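Adenosine kinase (Sinorhizobium meliloti, PDB 3UBO) probably phosphorylates adenosine with ATP as a pfkB-family sugar and nucleoside kinase, and binds adenosine and ADP. Local coordinates at residues A[38-41]-A[42-46]; A[47-50]-A[51-54]; A[201-204]-A[205-209]; A[235-238]-A[239-243]; A[308-311]-A[312-315]. One frame throughout, in Å; residues are numbered along the deposited sequence.

Contact 1: residues A[38-41]-A[42-46]; sequences NLIN and ADRAE
Ala42 starts the helix directly behind Asn41, its CB 3.7 Å from Asn41 C and leaning beyond it on Tyr132. Asp43 follows on the outer side of the first turn, its CB 3.6 Å from Asn41 OD1. At Arg44 the cap is made: its N-H gives to Asn41 OD1 at 2.7 Å, with a nearly straight bond (166°) that meets the side-chain C=O almost head on. Asn41 can do this because its CG stands between the backbone N and the carbonyl carbon (chi1 56°), which swings the amide over the turn. This is a classic N-cap at the start of helix 42-50, on the chain leading out of strand 37-39, an outermost strand, within this chain, of the smaller, lid-like sheet of this ribokinase-type fold. The side chain of Arg44 runs past Ile40. Its CG lies 3.6 Å from Ile40 CB, the two side chains crossing at about a right angle; bends further along the arginine then bring NH1 to 3.9 Å from Ile40 CG2, while NH2 makes a weak hydrogen bond to Asn30 O. Ala45 closes the turn, its N bonded to Asn41 O at 3.1 Å and its CB packed 3.7 Å from Ile40 CD1. Ile40 also packs on Tyr132 of strand 127-132. Cutting Ile40 back to an alanine is likely to leave a gap between Ala45, Arg44 and Tyr132 and let the Arg44 chain turn.

Contact 2: residues A[47-50]-A[51-54]; sequences LLYS and RMGP
Tyr49 and Met52, the latter a selenomethionine, meet because both carry CG anti to the backbone N (chi1 -163° in Tyr49), and because Met52 then bends at its last torsion (91°) to carry CE round to the ring. That methyl arrives at the edge of the tyrosine, in the ring plane, 3.4 Å from Tyr49 CE1 and 3.7 Å from Tyr49 CD1. Leu47 and Arg51 form the second pair. The arginine sets off beside its own backbone N and runs straight from CG to NE, back along the helix, so that Leu47 CD2 comes over one face of the guanidinium, near its rim, 3.4 Å from Arg51 NE. Beyond this cover, Arg51 NH1 makes a weak hydrogen bond to Asn30 OD1. The backbone here is the C-terminal end of helix 42-50, just before the chain leads into strand 56-59 of the smaller sheet, and it lies at the interface between the two subunits. Leu47 O takes two donors, Arg51 N at 3.3 Å and Ser50 OG at 2.7 Å, the serine hydroxyl folding back on its own helix. One residue on, the spacing tightens: Met52 N hydrogen-bonds to Tyr49 O at 3.0 Å from well above the carbonyl plane (66° out of it), as the chain turns off the helix axis. Met52 also packs into Met118 and Phe120 of the sheet, while the Tyr49 ring stacks with His94 of the second subunit, whose NE2 makes a weak hydrogen bond to Met52 O.

Contact 3: residues A[201-204]-A[205-209]; sequences EFLE and LMRSG
Leu203 lies alongside Arg207, pointing the same way, and sets CD2 over one face of the guanidinium, toward its rim, 4.1 Å from Arg207 NH2. The arginine reaches there with CG beside its backbone N (chi1 -60°) and a chain extended from CG to NE; NH2 then carries on to a salt bridge with Asp240 of helix 230-240. Under this pair Arg207 N bonds to Leu203 O at 2.6 Å. The previous bond of the helix joins Met206 N to Phe202 O at 2.9 Å. Helix 199-207 packs one flank against the central parallel sheet of the large alpha/beta domain: Phe202 and Leu205 both rest on Met187 of strand 184-188, with Leu205 CD2 4.3 Å from Phe202 CD1 and tilted against the ring. Phe202 is further fixed by an edge-to-face stack with Trp162. A serine in place of Leu205 would probably leave a gap beside Phe202 and Met187, with a polar hydroxyl set against an apolar patch. At the end of the helix Ser208 N gives to Glu204 O at 2.9 Å. Ser208 OG turns back toward the same oxygen and is also hydrogen-bonded to Thr210 OG1. Gly209, with positive phi (57°), is where the chain breaks from helical geometry.

Contact 4: residues A[235-238]-A[239-243]; sequences ELLA and RDCKL
Leu236 and Arg239 run side by side in the same direction, three residues apart on one side of the helix, with Leu236 CD2 over one face of the guanidinium, offset toward the rim and 4.0 Å from Arg239 NH1. Glu235 approaches the same group from well out of its plane: OE1 is 4.3 Å from Arg239 NH2, so the opposite charges may attract, though no N-H is aimed at the oxygen. Behind these side chains runs the backbone bond from Arg239 N to Glu235 O, 3.1 Å long. This is the last part of helix 230-240, which flanks the parallel sheet of the large alpha/beta domain and gives way to a loop before the edge strand 246-247. Asp240 turns its carboxylate beside its own backbone N, where OD2, the partner of Arg207, is also hydrogen-bonded to Tyr225 OH. Cys241, already off the helix, holds SG between the backbone N and the carbonyl carbon (chi1 57°), which turns SG back toward Leu237, 3.1 Å from Leu237 O and 4.3 Å from Leu237 CD1. Both Leu237 and Cys241 also pack on Val214 of the sheet.

Contact 5: residues A[308-311]-A[312-315]; sequences GIVI and GQIG. With ADP (adenosine-5'-diphosphate), chain D.
The nucleotide pocket seen here with ADP has part of its wall at the end of helix 296-311, in the large domain of the pfkB fold, and Ile311 is the residue of this turn that lines it. Its CD1 sits over the face of the adenine, above the five-membered ring, 3.3 Å from N9 and 3.4 Å from C8 of ADP. The side chain gets there with CG1 beside the backbone N (chi1 -66°) and the rest of the branch extended. Leu269, Val272 and Ala278 pack round the isoleucine, while Ser249, Gly252 and Asn304 take up polar atoms of the nucleotide. Beyond this turn the chain leaves the helix: Gly312 N makes a weak bond, 3.5 Å to Ile309 O, and the chain swings away as a loop. Gln313 folds back over the last turn, its side chain crossing that of Val310 at about a right angle. Its CB lies 3.3 Å from Val310 O, and its OE1 comes within 3.9 Å of Val310 CG2. Asp274 ties the loop down by accepting from Gly315 N at OD2 and pairing through its backbone with Ile311, and Ile314 reaches Leu319 of the second subunit. Val310, which packs on Leu281 of helix 278-290, has its CG2 anti to the backbone N, placing that methyl 3.9 Å from Gly315 O.

How the contacts relate
Contacts 1 and 2 are the two ends of one helix, 42-50: a side-chain cap at its start and a tightening turn at its close, and of the two only contact 2 touches the second subunit. Contacts 3 and 4 end two neighbouring helices of the large domain, joined by the Arg207-Asp240 salt bridge and by Met206 packing on Leu237 and Cys241. Contact 4 lies at the surface; the other four are partly buried. In contacts 2 to 4 a leucine methyl lies over one guanidinium face, whereas in contact 1 isoleucine and arginine cross and meet obliquely. Contact 5, nearest the centre of the chain, has no charged side chain and meets ADP directly.

Contact 1: residues A[38-41]-A[42-46]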
loop_
_atom_site.group_PDB
_atom_site.type_symbol
_atom_site.label_atom_id
_atom_site.label_comp_id
_atom_site.label_asym_id
_atom_site.label_seq_id
_atom_site.Cartn_x
_atom_site.Cartn_y
_atom_site.Cartn_z
ATOM N N ASN A 38 -7.852 -16.208 10.276
ATOM C CA ASN A 38 -8.863 -17.104 9.743
ATOM C C ASN A 38 -8.381 -17.732 8.449
ATOM O O ASN A 38 -7.873 -17.047 7.561
ATOM C CB ASN A 38 -10.176 -16.355 9.510
ATOM C CG ASN A 38 -10.643 -15.599 10.739
ATOM O OD1 ASN A 38 -11.629 -15.971 11.373
ATOM N ND2 ASN A 38 -9.932 -14.530 11.081
ATOM N N LEU A 39 -8.539 -19.043 8.355
ATOM C CA LEU A 39 -8.062 -19.781 7.237
ATOM C C LEU A 39 -9.191 -19.998 6.300
ATOM O O LEU A 39 -10.237 -20.442 6.688
ATOM C CB LEU A 39 -7.565 -21.112 7.712
ATOM C CG LEU A 39 -6.100 -21.149 8.054
ATOM C CD1 LEU A 39 -5.878 -22.389 8.788
ATOM C CD2 LEU A 39 -5.278 -21.111 6.824
ATOM N N ILE A 40 -8.953 -19.687 5.050
ATOM C CA ILE A 40 -9.992 -19.691 4.050
ATOM C C ILE A 40 -9.528 -20.331 2.731
ATOM O O ILE A 40 -8.345 -20.191 2.318
ATOM C CB ILE A 40 -10.449 -18.207 3.750
ATOM C CG1 ILE A 40 -9.390 -17.465 2.925
ATOM C CG2 ILE A 40 -10.790 -17.527 4.976
ATOM C CD1 ILE A 40 -9.652 -15.995 2.713
ATOM N N ASN A 41 -10.464 -20.982 2.046
ATOM C CA ASN A 41 -10.166 -21.423 0.671
ATOM C C ASN A 41 -10.179 -20.256 -0.299
ATOM O O ASN A 41 -10.438 -19.118 0.073
ATOM C CB ASN A 41 -11.134 -22.506 0.192
ATOM C CG ASN A 41 -12.592 -22.074 0.287
ATOM O OD1 ASN A 41 -12.930 -20.887 0.140
ATOM N ND2 ASN A 41 -13.465 -23.033 0.579
ATOM N N ALA A 42 -9.937 -20.537 -1.555
ATOM C CA ALA A 42 -9.822 -19.496 -2.571
ATOM C C ALA A 42 -11.123 -18.780 -2.899
ATOM O O ALA A 42 -11.076 -17.633 -3.363
ATOM C CB ALA A 42 -9.229 -20.063 -3.888
ATOM N N ASP A 43 -12.240 -19.519 -2.741
ATOM C CA ASP A 43 -13.604 -19.070 -3.000
ATOM C C ASP A 43 -14.027 -18.060 -1.945
ATOM O O ASP A 43 -14.635 -17.009 -2.264
ATOM C CB ASP A 43 -14.547 -20.282 -3.022
ATOM C CG ASP A 43 -14.235 -21.204 -4.145
ATOM O OD1 ASP A 43 -14.357 -20.775 -5.322
ATOM O OD2 ASP A 43 -13.796 -22.350 -3.862
ATOM N N ARG A 44 -13.686 -18.381 -0.698
ATOM C CA ARG A 44 -13.823 -17.441 0.422
ATOM C C ARG A 44 -12.881 -16.241 0.258
ATOM O O ARG A 44 -13.218 -15.161 0.633
ATOM C CB ARG A 44 -13.634 -18.170 1.748
ATOM C CG ARG A 44 -13.812 -17.345 2.887
ATOM C CD ARG A 44 -14.691 -17.933 3.894
ATOM N NE ARG A 44 -15.535 -16.885 4.460
ATOM C CZ ARG A 44 -15.361 -16.336 5.655
ATOM N NH1 ARG A 44 -14.332 -16.678 6.442
ATOM N NH2 ARG A 44 -16.191 -15.400 6.070
ATOM N N ALA A 45 -11.732 -16.378 -0.377
ATOM C CA ALA A 45 -10.917 -15.172 -0.539
ATOM C C ALA A 45 -11.590 -14.257 -1.558
ATOM O O ALA A 45 -11.634 -13.031 -1.378
ATOM C CB ALA A 45 -9.469 -15.474 -0.976
ATOM N N GLU A 46 -12.086 -14.847 -2.635
ATOM C CA GLU A 46 -12.857 -14.090 -3.598
ATOM C C GLU A 46 -14.175 -13.467 -2.975
ATOM O O GLU A 46 -14.483 -12.271 -3.151
ATOM C CB GLU A 46 -13.129 -14.936 -4.825
ATOM C CG GLU A 46 -14.257 -14.330 -5.651
ATOM C CD GLU A 46 -14.225 -14.709 -7.181
ATOM O OE1 GLU A 46 -13.977 -15.897 -7.505
ATOM O OE2 GLU A 46 -14.480 -13.818 -8.060
#

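Contact 2: residues A[47-50]-A[51-54]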
loop_
_atom_site.group_PDB
_atom_site.type_symbol
_atom_site.label_atom_id
_atom_site.label_comp_id
_atom_site.label_asym_id
_atom_site.label_seq_id
_atom_site.Cartn_x
_atom_site.Cartn_y
_atom_site.Cartn_z
ATOM N N LEU A 47 -14.921 -14.245 -2.206
ATOM C CA LEU A 47 -16.140 -13.718 -1.642
ATOM C C LEU A 47 -15.864 -12.551 -0.680
ATOM O O LEU A 47 -16.509 -11.514 -0.772
ATOM C CB LEU A 47 -16.964 -14.832 -0.976
ATOM C CG LEU A 47 -18.312 -14.363 -0.392
ATOM C CD1 LEU A 47 -19.245 -15.473 -0.115
ATOM C CD2 LEU A 47 -18.159 -13.635 0.903
ATOM N N LEU A 48 -14.939 -12.746 0.279
ATOM C CA LEU A 48 -14.530 -11.706 1.233
ATOM C C LEU A 48 -14.032 -10.481 0.506
ATOM O O LEU A 48 -14.373 -9.389 0.881
ATOM C CB LEU A 48 -13.479 -12.204 2.226
ATOM C CG LEU A 48 -13.982 -12.588 3.619
ATOM C CD1 LEU A 48 -15.499 -12.697 3.703
ATOM C CD2 LEU A 48 -13.312 -13.809 4.141
ATOM N N TYR A 49 -13.275 -10.645 -0.550
ATOM C CA TYR A 49 -12.751 -9.519 -1.284
ATOM C C TYR A 49 -13.863 -8.602 -1.866
ATOM O O TYR A 49 -13.800 -7.359 -1.797
ATOM C CB TYR A 49 -11.793 -10.024 -2.355
ATOM C CG TYR A 49 -10.894 -8.980 -2.902
ATOM C CD1 TYR A 49 -10.304 -8.044 -2.067
ATOM C CD2 TYR A 49 -10.634 -8.897 -4.236
ATOM C CE1 TYR A 49 -9.513 -7.044 -2.570
ATOM C CE2 TYR A 49 -9.814 -7.931 -4.737
ATOM C CZ TYR A 49 -9.260 -7.016 -3.911
ATOM O OH TYR A 49 -8.460 -6.018 -4.397
ATOM N N SER A 50 -14.901 -9.234 -2.386
ATOM C CA SER A 50 -15.993 -8.556 -3.050
ATOM C C SER A 50 -16.753 -7.715 -2.037
ATOM O O SER A 50 -17.061 -6.533 -2.314
ATOM C CB SER A 50 -16.899 -9.581 -3.697
ATOM O OG SER A 50 -17.730 -10.163 -2.709
ATOM N N ARG A 51 -16.997 -8.268 -0.847
ATOM C CA ARG A 51 -17.557 -7.462 0.263
ATOM C C ARG A 51 -16.654 -6.447 0.944
ATOM O O ARG A 51 -17.060 -5.782 1.895
ATOM C CB ARG A 51 -18.146 -8.349 1.312
ATOM C CG ARG A 51 -18.872 -9.424 0.647
ATOM C CD ARG A 51 -19.741 -10.105 1.650
ATOM N NE ARG A 51 -20.573 -11.181 1.074
ATOM C CZ ARG A 51 -21.287 -11.982 1.855
ATOM N NH1 ARG A 51 -21.214 -11.809 3.168
ATOM N NH2 ARG A 51 -22.032 -12.961 1.354
HETATM N N MSE A 52 -15.436 -6.288 0.455
HETATM C CA MSE A 52 -14.482 -5.430 1.153
HETATM C C MSE A 52 -14.426 -4.057 0.507
HETATM O O MSE A 52 -14.515 -3.977 -0.718
HETATM C CB MSE A 52 -13.119 -6.081 1.082
HETATM C CG MSE A 52 -12.029 -5.415 1.959
HETATM SE SE MSE A 52 -10.218 -6.397 1.910
HETATM C CE MSE A 52 -9.455 -5.431 0.468
ATOM N N GLY A 53 -14.253 -2.990 1.291
ATOM C CA GLY A 53 -14.028 -1.701 0.687
ATOM C C GLY A 53 -12.747 -1.641 -0.145
ATOM O O GLY A 53 -11.992 -2.570 -0.215
ATOM N N PRO A 54 -12.484 -0.495 -0.776
ATOM C CA PRO A 54 -11.138 -0.385 -1.376
ATOM C C PRO A 54 -9.975 -0.686 -0.411
ATOM O O PRO A 54 -10.010 -0.345 0.767
ATOM C CB PRO A 54 -11.062 1.030 -1.935
ATOM C CG PRO A 54 -12.426 1.675 -1.601
ATOM C CD PRO A 54 -13.224 0.767 -0.727
#

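Contact 3: residues A[201-204]-A[205-209]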
loop_
_atom_site.group_PDB
_atom_site.type_symbol
_atom_site.label_atom_id
_atom_site.label_comp_id
_atom_site.label_asym_id
_atom_site.label_seq_id
_atom_site.Cartn_x
_atom_site.Cartn_y
_atom_site.Cartn_z
ATOM N N GLU A 201 2.183 -30.666 18.906
ATOM C CA GLU A 201 3.305 -30.552 17.950
ATOM C C GLU A 201 4.297 -29.485 18.377
ATOM O O GLU A 201 5.507 -29.657 18.211
ATOM C CB GLU A 201 2.858 -30.257 16.507
ATOM C CG GLU A 201 2.357 -31.464 15.712
ATOM C CD GLU A 201 0.833 -31.553 15.688
ATOM O OE1 GLU A 201 0.189 -31.085 16.667
ATOM O OE2 GLU A 201 0.295 -32.096 14.689
ATOM N N PHE A 202 3.763 -28.394 18.934
ATOM C CA PHE A 202 4.527 -27.224 19.342
ATOM C C PHE A 202 5.423 -27.569 20.562
ATOM O O PHE A 202 6.654 -27.508 20.439
ATOM C CB PHE A 202 3.578 -25.995 19.581
ATOM C CG PHE A 202 3.174 -25.235 18.296
ATOM C CD1 PHE A 202 3.475 -25.741 17.014
ATOM C CD2 PHE A 202 2.446 -24.035 18.378
ATOM C CE1 PHE A 202 3.085 -25.001 15.856
ATOM C CE2 PHE A 202 2.049 -23.299 17.229
ATOM C CZ PHE A 202 2.359 -23.753 15.989
ATOM N N LEU A 203 4.820 -27.950 21.701
ATOM C CA LEU A 203 5.537 -28.450 22.916
ATOM C C LEU A 203 6.721 -29.445 22.692
ATOM O O LEU A 203 7.873 -29.207 23.081
ATOM C CB LEU A 203 4.530 -29.083 23.886
ATOM C CG LEU A 203 3.554 -28.123 24.552
ATOM C CD1 LEU A 203 2.538 -28.864 25.335
ATOM C CD2 LEU A 203 4.319 -27.221 25.493
ATOM N N GLU A 204 6.404 -30.561 22.084
ATOM C CA GLU A 204 7.396 -31.572 21.792
ATOM C C GLU A 204 8.474 -30.997 20.883
ATOM O O GLU A 204 9.662 -31.381 20.910
ATOM C CB GLU A 204 6.715 -32.773 21.096
ATOM C CG GLU A 204 7.631 -33.665 20.253
ATOM C CD GLU A 204 8.640 -34.450 21.086
ATOM O OE1 GLU A 204 8.402 -34.644 22.315
ATOM O OE2 GLU A 204 9.668 -34.861 20.484
ATOM N N LEU A 205 8.048 -30.090 20.036
ATOM C CA LEU A 205 8.992 -29.437 19.180
ATOM C C LEU A 205 9.913 -28.529 20.050
ATOM O O LEU A 205 11.065 -28.317 19.698
ATOM C CB LEU A 205 8.228 -28.727 18.073
ATOM C CG LEU A 205 8.804 -27.620 17.242
ATOM C CD1 LEU A 205 9.298 -28.169 15.910
ATOM C CD2 LEU A 205 7.677 -26.596 17.065
HETATM N N MSE A 206 9.433 -28.064 21.207
HETATM C CA MSE A 206 10.296 -27.360 22.171
HETATM C C MSE A 206 11.092 -28.351 23.024
HETATM O O MSE A 206 12.321 -28.307 23.099
HETATM C CB MSE A 206 9.489 -26.492 23.127
HETATM C CG MSE A 206 8.829 -25.286 22.514
HETATM SE SE MSE A 206 7.365 -24.508 23.713
HETATM C CE MSE A 206 8.378 -23.458 25.046
ATOM N N ARG A 207 10.378 -29.242 23.697
ATOM C CA ARG A 207 11.028 -30.198 24.585
ATOM C C ARG A 207 12.164 -30.969 23.918
ATOM O O ARG A 207 13.225 -31.089 24.486
ATOM C CB ARG A 207 9.980 -31.084 25.250
ATOM C CG ARG A 207 9.036 -30.195 26.038
ATOM C CD ARG A 207 7.886 -30.969 26.525
ATOM N NE ARG A 207 7.106 -30.197 27.477
ATOM C CZ ARG A 207 5.840 -30.476 27.738
ATOM N NH1 ARG A 207 5.260 -31.504 27.088
ATOM N NH2 ARG A 207 5.161 -29.732 28.616
ATOM N N SER A 208 11.967 -31.434 22.701
ATOM C CA SER A 208 13.077 -32.016 21.943
ATOM C C SER A 208 14.277 -31.055 21.701
ATOM O O SER A 208 15.281 -31.436 21.031
ATOM C CB SER A 208 12.570 -32.548 20.607
ATOM O OG SER A 208 11.862 -31.540 19.920
ATOM N N GLY A 209 14.150 -29.825 22.234
ATOM C CA GLY A 209 15.184 -28.809 22.125
ATOM C C GLY A 209 15.514 -28.549 20.672
ATOM O O GLY A 209 16.583 -27.989 20.338
#

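Contact 4: residues A[235-238]-A[239-243]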
loop_
_atom_site.group_PDB
_atom_site.type_symbol
_atom_site.label_atom_id
_atom_site.label_comp_id
_atom_site.label_asym_id
_atom_site.label_seq_id
_atom_site.Cartn_x
_atom_site.Cartn_y
_atom_site.Cartn_z
ATOM N N GLU A 235 6.178 -20.144 34.189
ATOM C CA GLU A 235 7.060 -21.207 34.672
ATOM C C GLU A 235 7.168 -22.292 33.637
ATOM O O GLU A 235 8.259 -22.668 33.242
ATOM C CB GLU A 235 6.549 -21.817 35.973
ATOM C CG GLU A 235 6.607 -20.876 37.147
ATOM C CD GLU A 235 5.933 -21.470 38.384
ATOM O OE1 GLU A 235 5.344 -22.596 38.250
ATOM O OE2 GLU A 235 6.003 -20.793 39.466
ATOM N N LEU A 236 6.032 -22.801 33.198
ATOM C CA LEU A 236 6.061 -23.924 32.280
ATOM C C LEU A 236 6.878 -23.610 31.014
ATOM O O LEU A 236 7.639 -24.455 30.491
ATOM C CB LEU A 236 4.628 -24.311 31.953
ATOM C CG LEU A 236 3.819 -24.440 33.249
ATOM C CD1 LEU A 236 2.328 -24.533 32.967
ATOM C CD2 LEU A 236 4.286 -25.666 34.016
ATOM N N LEU A 237 6.734 -22.368 30.563
ATOM C CA LEU A 237 7.378 -21.873 29.357
ATOM C C LEU A 237 8.893 -21.760 29.505
ATOM O O LEU A 237 9.641 -21.959 28.535
ATOM C CB LEU A 237 6.805 -20.497 29.040
ATOM C CG LEU A 237 7.561 -19.707 27.968
ATOM C CD1 LEU A 237 7.131 -20.254 26.635
ATOM C CD2 LEU A 237 7.370 -18.192 28.013
ATOM N N ALA A 238 9.318 -21.402 30.727
ATOM C CA ALA A 238 10.729 -21.417 31.158
ATOM C C ALA A 238 11.374 -22.805 31.170
ATOM O O ALA A 238 12.538 -22.913 30.839
ATOM C CB ALA A 238 10.872 -20.802 32.514
ATOM N N ARG A 239 10.601 -23.826 31.569
ATOM C CA ARG A 239 10.993 -25.236 31.589
ATOM C C ARG A 239 11.227 -25.845 30.208
ATOM O O ARG A 239 11.996 -26.852 30.078
ATOM C CB ARG A 239 9.916 -26.120 32.253
ATOM C CG ARG A 239 9.451 -25.700 33.615
ATOM C CD ARG A 239 8.731 -26.842 34.348
ATOM N NE ARG A 239 8.284 -26.393 35.678
ATOM C CZ ARG A 239 7.352 -26.996 36.427
ATOM N NH1 ARG A 239 6.746 -28.110 35.997
ATOM N NH2 ARG A 239 7.025 -26.477 37.618
ATOM N N ASP A 240 10.540 -25.308 29.187
ATOM C CA ASP A 240 10.480 -26.042 27.914
ATOM C C ASP A 240 11.384 -25.482 26.801
ATOM O O ASP A 240 11.643 -26.172 25.772
ATOM C CB ASP A 240 9.029 -26.224 27.472
ATOM C CG ASP A 240 8.175 -26.887 28.543
ATOM O OD1 ASP A 240 8.741 -27.316 29.575
ATOM O OD2 ASP A 240 6.934 -26.984 28.361
ATOM N N CYS A 241 11.869 -24.247 27.030
ATOM C CA CYS A 241 12.882 -23.610 26.164
ATOM C C CYS A 241 13.999 -22.873 26.941
ATOM O O CYS A 241 13.864 -22.581 28.131
ATOM C CB CYS A 241 12.212 -22.678 25.144
ATOM S SG CYS A 241 11.190 -21.405 25.928
ATOM N N LYS A 242 15.094 -22.553 26.256
ATOM C CA LYS A 242 16.212 -21.832 26.877
ATOM C C LYS A 242 15.758 -20.441 27.271
ATOM O O LYS A 242 15.958 -19.979 28.413
ATOM C CB LYS A 242 17.423 -21.757 25.927
ATOM C CG LYS A 242 18.012 -23.151 25.672
ATOM C CD LYS A 242 19.219 -23.209 24.703
ATOM C CE LYS A 242 19.334 -24.634 24.084
ATOM N NZ LYS A 242 20.575 -24.751 23.227
ATOM N N LEU A 243 15.108 -19.807 26.286
ATOM C CA LEU A 243 14.757 -18.391 26.247
ATOM C C LEU A 243 13.334 -18.241 25.651
ATOM O O LEU A 243 12.957 -18.935 24.683
ATOM C CB LEU A 243 15.798 -17.647 25.388
ATOM C CG LEU A 243 15.701 -16.127 25.406
ATOM C CD1 LEU A 243 15.430 -15.704 26.841
ATOM C CD2 LEU A 243 16.951 -15.445 24.801
#

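Contact 5: residues A[308-311]-A[312-315]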
loop_
_atom_site.group_PDB
_atom_site.type_symbol
_atom_site.label_atom_id
_atom_site.label_comp_id
_atom_site.label_asym_id
_atom_site.label_seq_id
_atom_site.Cartn_x
_atom_site.Cartn_y
_atom_site.Cartn_z
ATOM N N GLY A 308 6.113 -0.640 18.149
ATOM C CA GLY A 308 5.326 0.557 18.286
ATOM C C GLY A 308 5.388 1.395 17.037
ATOM O O GLY A 308 4.381 1.890 16.636
ATOM N N ILE A 309 6.548 1.545 16.403
ATOM C CA ILE A 309 6.625 2.263 15.139
ATOM C C ILE A 309 5.692 1.694 14.058
ATOM O O ILE A 309 5.143 2.451 13.246
ATOM C CB ILE A 309 8.056 2.292 14.573
ATOM C CG1 ILE A 309 8.936 3.193 15.461
ATOM C CG2 ILE A 309 8.057 2.692 13.048
ATOM C CD1 ILE A 309 10.413 3.334 15.016
ATOM N N VAL A 310 5.482 0.384 14.061
ATOM C CA VAL A 310 4.776 -0.251 12.931
ATOM C C VAL A 310 3.238 -0.194 13.099
ATOM O O VAL A 310 2.490 -0.303 12.112
ATOM C CB VAL A 310 5.249 -1.689 12.639
ATOM C CG1 VAL A 310 4.476 -2.727 13.481
ATOM C CG2 VAL A 310 5.070 -1.988 11.168
ATOM N N ILE A 311 2.837 -0.038 14.362
ATOM C CA ILE A 311 1.465 0.125 14.806
ATOM C C ILE A 311 0.939 1.551 14.472
ATOM O O ILE A 311 -0.258 1.780 14.412
ATOM C CB ILE A 311 1.365 -0.034 16.355
ATOM C CG1 ILE A 311 1.685 -1.454 16.847
ATOM C CG2 ILE A 311 -0.031 0.397 16.881
ATOM C CD1 ILE A 311 1.207 -1.658 18.352
ATOM N N GLY A 312 1.834 2.504 14.267
ATOM C CA GLY A 312 1.394 3.773 13.718
ATOM C C GLY A 312 1.246 3.719 12.190
ATOM O O GLY A 312 1.610 4.672 11.511
ATOM N N GLN A 313 0.727 2.631 11.611
ATOM C CA GLN A 313 0.818 2.523 10.149
ATOM C C GLN A 313 -0.178 1.522 9.615
ATOM O O GLN A 313 -0.329 0.427 10.166
ATOM C CB GLN A 313 2.196 1.970 9.789
ATOM C CG GLN A 313 2.830 2.496 8.559
ATOM C CD GLN A 313 4.076 1.680 8.259
ATOM O OE1 GLN A 313 4.024 0.456 8.361
ATOM N NE2 GLN A 313 5.186 2.341 7.861
ATOM N N ILE A 314 -0.849 1.867 8.526
ATOM C CA ILE A 314 -1.638 0.857 7.813
ATOM C C ILE A 314 -0.513 0.164 7.184
ATOM O O ILE A 314 0.270 0.824 6.513
ATOM C CB ILE A 314 -2.572 1.476 6.724
ATOM C CG1 ILE A 314 -3.941 1.769 7.337
ATOM C CG2 ILE A 314 -2.726 0.557 5.544
ATOM C CD1 ILE A 314 -4.517 0.588 8.026
ATOM N N GLY A 315 -0.391 -1.150 7.441
ATOM C CA GLY A 315 0.760 -1.919 6.974
ATOM C C GLY A 315 1.609 -2.574 8.070
ATOM O O GLY A 315 1.742 -2.007 9.193
HETATM P PB ADP D . 0.389 -9.341 19.028
HETATM O O1B ADP D . -1.082 -10.100 18.907
HETATM O O2B ADP D . 1.752 -10.309 18.882
HETATM O O3B ADP D . 0.499 -8.240 18.034
HETATM P PA ADP D . 0.751 -7.692 21.621
HETATM O O1A ADP D . -0.669 -7.213 22.305
HETATM O O2A ADP D . 1.600 -8.311 22.639
HETATM O O3A ADP D . 0.071 -8.846 20.593
HETATM O "O5'" ADP D . 1.663 -6.482 20.898
HETATM C "C5'" ADP D . 2.938 -6.791 20.347
HETATM C "C4'" ADP D . 3.983 -5.651 20.580
HETATM O "O4'" ADP D . 3.790 -4.351 19.845
HETATM C "C3'" ADP D . 4.177 -5.110 22.095
HETATM O "O3'" ADP D . 4.803 -5.928 23.066
HETATM C "C2'" ADP D . 4.542 -3.637 21.959
HETATM O "O2'" ADP D . 5.913 -3.217 21.914
HETATM C "C1'" ADP D . 3.655 -3.283 20.799
HETATM N N9 ADP D . 2.248 -2.952 21.181
HETATM C C8 ADP D . 1.120 -3.736 21.081
HETATM N N7 ADP D . -0.036 -2.996 21.572
HETATM C C5 ADP D . 0.426 -1.720 22.007
HETATM C C6 ADP D . -0.275 -0.548 22.567
HETATM N N6 ADP D . -1.740 -0.578 22.736
HETATM N N1 ADP D . 0.434 0.575 22.865
HETATM C C2 ADP D . 1.820 0.639 22.639
HETATM N N3 ADP D . 2.526 -0.502 22.108
HETATM C C4 ADP D . 1.815 -1.654 21.781
#